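Local coordinates for protein endo-beta-1,4-mannanase (Alicyclobacillus acidocaldarius, PDB 4CD7) that cleaves internal beta-1,4-mannosidic linkages of mannans, probably with retention of configuration, as a family 113 glycoside hydrolase built on a TIM barrel, at residues S201-I206 with F229-C234; D211-L216 with A268-P273. One frame throughout, in Å; residues are numbered along the deposited sequence.

Interaction 1: residues S201-I206 with F229-C234; sequences SAYYPI and FMEVGC. With IFM (5-hydroxymethyl-3,4-dihydroxypiperidine), chain E; BMA (beta-D-mannopyranose), chain C.
Both Tyr203 and Glu231 set their first torsion with CG anti to the carbonyl carbon (chi1 -65° and -55°), and from Glu231 CG onward the chain runs extended, which brings the phenol and the carboxylate together at the C-terminal end of the barrel strands. Tyr203 OH donates to Glu231 OE1 at 2.6 Å; OE1 receives it on its anti lone pair, with the ring and carboxylate planes almost perpendicular (89°). The same OE1 accepts a hydrogen bond from the piperidine nitrogen of the bound inhibitor, IFM N, also at 2.6 Å, so two donors grip one oxygen. The other oxygen, OE2, is salt-bridged to Lys93, and between them these partners fix the carboxylate's rotation. Tyr203 CE2 lies 3.4 Å from IFM C1, making the tyrosine part of the sugar site. The buried Gly233 O lies in the ring plane at its CD1 edge, 3.3 Å from Tyr203 CD1, and has no hydrogen-bond partner in the model. Ser201 OG packs against Glu231 CG but spends its polar contacts on Glu151 and Asn180.

Beneath this polar layer the backbones join: Ala202 N donates to Glu231 O at 2.9 Å, and Ser201 pairs with Glu231 in a parallel bridge. Ala202 CB then sits over one face of the Phe229 ring, 3.6 Å from its centroid, a CH-pi contact on the barrel's outer side. Glu231 at the end of strand 227-232, facing Glu151 and touching the ligand, matches the pattern of clan GH-A barrels, where a glutamate ending the seventh strand is the nucleophile, often hydrogen-bonded by a tyrosine; Glu231 is probably that residue.

Interaction 2: residues D211-L216 with A268-P273; sequences DRVPVL and AMPDEP
Val213 and Met269 mark the closest backbone approach, their CA atoms 6.8 Å apart, where helix 209-223 passes the chain leaving helix 255-268. Residues 211-216 are helical but kinked at Pro214, which has no N-H to give, and Val215, whose N makes only a weak bond, to Arg212 O. Met269 is the first residue to abandon helical geometry, and 268-273 continues without regular structure.

Val213 carries the contact, and its two methyls divide the work. CG1, anti to the backbone N (chi1 167°), abuts the CD-CG side of the Pro270 ring, 3.7 Å from CD and nearly as close to CG. CG2 turns to the end of the neighbouring helix, where it lies 3.7 Å from Ala268 O and 4.0 Å from Met269 SD. The Met269 chain bends at chi2 (-54°) and again at chi3, which brings its methyl round toward helix 209-223; Leu216 CD1, one helical turn beyond Val213, lies 4.4 Å from Met269 CE. Trp209, at the start of helix 209-223, extends the same apolar patch by touching Ala268 and Met269.

No hydrogen bond crosses between the segments. The contact rests mainly on van der Waals packing of aliphatic side chains, a proline ring and a thioether, while the charged groups look to other partners: Arg212 to Glu186 and Glu187, Glu272 to Arg217. This implies adhesion that is chiefly hydrophobic and not strongly directional.

Overall arrangement
Coming from the N terminus, the chain leaves strand 197-201 into 201-206, winds through helix 209-223 with 211-216, re-enters the barrel on strand 227-232, which carries 229-232 of the segment 229-234, and passes helix 255-268 before reaching 268-273. Interaction 1 closes the first excursion, a strand-helix-strand unit; interaction 2 closes a longer one, joining two successive outer helices at the second one's C-terminal end. Their segments alternate, so the two loops cross. They meet at Phe229, whose CZ packs against both Leu216 CD1 and Met269 CE, and through a weak hydrogen bond between Tyr204 OH and Arg212 NE. The substrate-binding end of strand 227-232 is thus joined to the outer helices through Phe229 and Tyr204.

Interaction 1: residues S201-I206 with F229-C234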
# COMPACT_ATOMS: atom_id res chain seq x y z
N SER A 201 -2.49 6.66 1.79
CA SER A 201 -2.40 5.91 3.04
C SER A 201 -3.30 6.63 4.02
O SER A 201 -2.86 7.52 4.76
CB SER A 201 -0.96 5.88 3.56
OG SER A 201 -0.13 4.96 2.83
N ALA A 202 -4.57 6.25 3.98
CA ALA A 202 -5.63 6.99 4.61
C ALA A 202 -5.86 6.66 6.09
O ALA A 202 -6.99 6.33 6.49
CB ALA A 202 -6.91 6.75 3.82
N TYR A 203 -4.81 6.84 6.89
CA TYR A 203 -4.85 6.55 8.32
C TYR A 203 -5.39 7.76 9.09
O TYR A 203 -4.73 8.35 9.91
CB TYR A 203 -3.46 6.20 8.79
CG TYR A 203 -2.91 4.90 8.19
CD1 TYR A 203 -3.34 3.67 8.65
CD2 TYR A 203 -1.94 4.93 7.19
CE1 TYR A 203 -2.84 2.48 8.12
CE2 TYR A 203 -1.42 3.76 6.65
CZ TYR A 203 -1.87 2.53 7.12
OH TYR A 203 -1.37 1.35 6.62
N TYR A 204 -6.61 8.15 8.76
CA TYR A 204 -7.28 9.25 9.43
C TYR A 204 -7.79 8.76 10.77
O TYR A 204 -8.37 7.68 10.87
CB TYR A 204 -8.40 9.81 8.54
CG TYR A 204 -7.82 10.42 7.31
CD1 TYR A 204 -7.04 11.57 7.40
CD2 TYR A 204 -7.99 9.84 6.05
CE1 TYR A 204 -6.46 12.13 6.27
CE2 TYR A 204 -7.40 10.39 4.92
CZ TYR A 204 -6.61 11.54 5.05
OH TYR A 204 -6.00 12.14 3.95
N PRO A 205 -7.57 9.54 11.83
CA PRO A 205 -8.17 9.15 13.12
C PRO A 205 -9.70 8.95 13.04
O PRO A 205 -10.38 9.55 12.21
CB PRO A 205 -7.84 10.33 14.03
CG PRO A 205 -6.71 11.05 13.39
CD PRO A 205 -6.80 10.79 11.92
N ILE A 206 -10.22 8.15 13.97
CA ILE A 206 -11.67 7.86 14.03
C ILE A 206 -12.52 9.12 13.87
O ILE A 206 -13.44 9.15 13.05
CB ILE A 206 -12.03 7.12 15.34
CG1 ILE A 206 -11.45 5.71 15.29
CG2 ILE A 206 -13.55 7.04 15.52
CD1 ILE A 206 -11.60 4.91 16.59
N PHE A 229 -7.97 4.32 -1.50
CA PHE A 229 -6.98 4.20 -0.46
C PHE A 229 -6.06 3.00 -0.69
O PHE A 229 -6.51 1.85 -0.61
CB PHE A 229 -7.68 4.09 0.92
CG PHE A 229 -8.65 5.22 1.22
CD1 PHE A 229 -8.42 6.51 0.80
CD2 PHE A 229 -9.83 4.95 1.92
CE1 PHE A 229 -9.32 7.53 1.10
CE2 PHE A 229 -10.72 5.95 2.22
CZ PHE A 229 -10.47 7.25 1.80
N MET A 230 -4.78 3.25 -0.98
CA MET A 230 -3.82 2.15 -1.17
C MET A 230 -3.35 1.52 0.15
O MET A 230 -2.86 0.38 0.15
CB MET A 230 -2.61 2.60 -1.99
CG MET A 230 -2.64 2.23 -3.45
SD MET A 230 -2.70 0.46 -3.75
CE MET A 230 -1.12 -0.06 -3.14
N GLU A 231 -3.54 2.23 1.26
CA GLU A 231 -3.40 1.61 2.60
C GLU A 231 -4.50 2.20 3.49
O GLU A 231 -4.71 3.40 3.45
CB GLU A 231 -2.08 1.94 3.30
CG GLU A 231 -0.81 1.63 2.54
CD GLU A 231 0.44 1.62 3.43
OE1 GLU A 231 0.33 1.73 4.67
OE2 GLU A 231 1.54 1.52 2.85
N VAL A 232 -5.16 1.37 4.29
CA VAL A 232 -6.04 1.85 5.35
C VAL A 232 -6.20 0.73 6.37
O VAL A 232 -6.35 -0.43 6.00
CB VAL A 232 -7.38 2.38 4.76
CG1 VAL A 232 -8.24 1.27 4.17
CG2 VAL A 232 -8.11 3.20 5.79
N GLY A 233 -6.12 1.06 7.65
CA GLY A 233 -6.23 0.04 8.69
C GLY A 233 -5.97 0.67 10.04
O GLY A 233 -5.69 1.88 10.15
N CYS A 234 -6.04 -0.18 11.06
CA CYS A 234 -5.78 0.23 12.42
C CYS A 234 -5.33 -0.97 13.26
O CYS A 234 -5.92 -2.04 13.14
CB CYS A 234 -7.06 0.86 12.99
SG CYS A 234 -6.92 1.56 14.64
O4 IFM E . 3.39 -0.54 8.32
C4 IFM E . 3.34 0.80 7.83
C3 IFM E . 3.94 0.88 6.42
O3 IFM E . 5.36 0.76 6.56
C2 IFM E . 3.62 2.18 5.67
N IFM E . 2.34 2.78 6.03
C1 IFM E . 1.76 2.64 7.34
C5 IFM E . 1.89 1.23 7.87
C6 IFM E . 1.33 1.15 9.29
O6 IFM E . 2.02 1.99 10.20
C1 BMA C . 4.12 7.88 9.78
C2 BMA C . 4.97 6.74 10.33
C3 BMA C . 5.17 5.68 9.26
C4 BMA C . 3.84 5.29 8.61
C5 BMA C . 3.02 6.50 8.19
C6 BMA C . 1.64 6.08 7.70
O2 BMA C . 4.38 6.15 11.49
O3 BMA C . 5.81 4.50 9.75
O4 BMA C . 4.15 4.54 7.44
O5 BMA C . 2.87 7.39 9.28
O6 BMA C . 0.82 7.24 7.52

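Interaction 2: residues D211-L216 with A268-P273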
# COMPACT_ATOMS: atom_id res chain seq x y z
N ASP A 211 -14.94 14.82 8.61
CA ASP A 211 -14.61 16.13 8.04
C ASP A 211 -13.48 16.13 7.01
O ASP A 211 -13.18 17.19 6.41
CB ASP A 211 -14.41 17.17 9.16
CG ASP A 211 -13.37 16.76 10.17
OD1 ASP A 211 -12.38 16.15 9.80
OD2 ASP A 211 -13.53 17.09 11.35
N ARG A 212 -12.88 14.95 6.75
CA ARG A 212 -11.82 14.80 5.74
C ARG A 212 -12.40 14.58 4.34
O ARG A 212 -11.80 14.95 3.32
CB ARG A 212 -10.86 13.66 6.08
CG ARG A 212 -9.68 13.56 5.10
CD ARG A 212 -8.83 14.83 5.05
NE ARG A 212 -7.66 14.62 4.18
CZ ARG A 212 -6.86 15.57 3.68
NH1 ARG A 212 -7.05 16.86 3.93
NH2 ARG A 212 -5.87 15.22 2.88
N VAL A 213 -13.58 13.98 4.30
CA VAL A 213 -14.22 13.63 3.01
C VAL A 213 -14.28 14.80 2.00
O VAL A 213 -13.95 14.61 0.83
CB VAL A 213 -15.60 13.00 3.25
CG1 VAL A 213 -16.41 12.91 1.97
CG2 VAL A 213 -15.41 11.60 3.85
N PRO A 214 -14.66 16.01 2.45
CA PRO A 214 -14.73 17.08 1.44
C PRO A 214 -13.45 17.35 0.68
O PRO A 214 -13.51 17.67 -0.50
CB PRO A 214 -15.15 18.33 2.25
CG PRO A 214 -15.73 17.81 3.51
CD PRO A 214 -15.18 16.43 3.76
N VAL A 215 -12.30 17.26 1.34
CA VAL A 215 -11.02 17.49 0.63
C VAL A 215 -10.71 16.33 -0.33
O VAL A 215 -10.17 16.56 -1.43
CB VAL A 215 -9.86 17.69 1.62
CG1 VAL A 215 -8.50 17.62 0.90
CG2 VAL A 215 -10.02 19.03 2.36
N LEU A 216 -11.05 15.10 0.06
CA LEU A 216 -10.83 13.95 -0.83
C LEU A 216 -11.69 14.10 -2.08
O LEU A 216 -11.21 13.93 -3.20
CB LEU A 216 -11.13 12.60 -0.12
CG LEU A 216 -10.33 12.31 1.16
CD1 LEU A 216 -10.76 11.00 1.78
CD2 LEU A 216 -8.85 12.26 0.88
N ALA A 268 -18.51 7.27 7.07
CA ALA A 268 -18.19 8.56 6.48
C ALA A 268 -18.08 8.52 4.96
O ALA A 268 -18.46 9.47 4.29
CB ALA A 268 -16.89 9.09 7.08
N MET A 269 -17.49 7.45 4.41
CA MET A 269 -17.20 7.47 2.97
C MET A 269 -18.47 7.47 2.14
O MET A 269 -19.33 6.61 2.32
CB MET A 269 -16.27 6.32 2.54
CG MET A 269 -14.86 6.43 3.12
SD MET A 269 -14.04 8.03 2.80
CE MET A 269 -13.98 8.05 1.02
N PRO A 270 -18.59 8.46 1.24
CA PRO A 270 -19.81 8.54 0.45
C PRO A 270 -19.89 7.55 -0.68
O PRO A 270 -18.88 7.05 -1.18
CB PRO A 270 -19.80 9.97 -0.10
CG PRO A 270 -18.36 10.35 -0.13
CD PRO A 270 -17.69 9.61 1.00
N ASP A 271 -21.11 7.29 -1.10
CA ASP A 271 -21.38 6.49 -2.27
C ASP A 271 -21.42 7.41 -3.50
O ASP A 271 -22.48 7.79 -3.96
CB ASP A 271 -22.71 5.78 -2.10
CG ASP A 271 -22.96 4.74 -3.19
OD1 ASP A 271 -22.05 4.46 -3.99
OD2 ASP A 271 -24.08 4.22 -3.25
N GLU A 272 -20.23 7.78 -3.98
CA GLU A 272 -20.06 8.70 -5.10
C GLU A 272 -19.03 8.11 -6.04
O GLU A 272 -18.11 7.44 -5.60
CB GLU A 272 -19.62 10.09 -4.60
CG GLU A 272 -20.69 10.78 -3.77
CD GLU A 272 -20.22 12.06 -3.10
OE1 GLU A 272 -19.16 12.61 -3.46
OE2 GLU A 272 -20.92 12.52 -2.18
N PRO A 273 -19.16 8.37 -7.34
CA PRO A 273 -18.35 7.62 -8.31
C PRO A 273 -16.84 7.88 -8.33
O PRO A 273 -16.08 7.00 -8.80
CB PRO A 273 -18.99 7.96 -9.68
CG PRO A 273 -19.90 9.09 -9.45
CD PRO A 273 -20.22 9.17 -7.98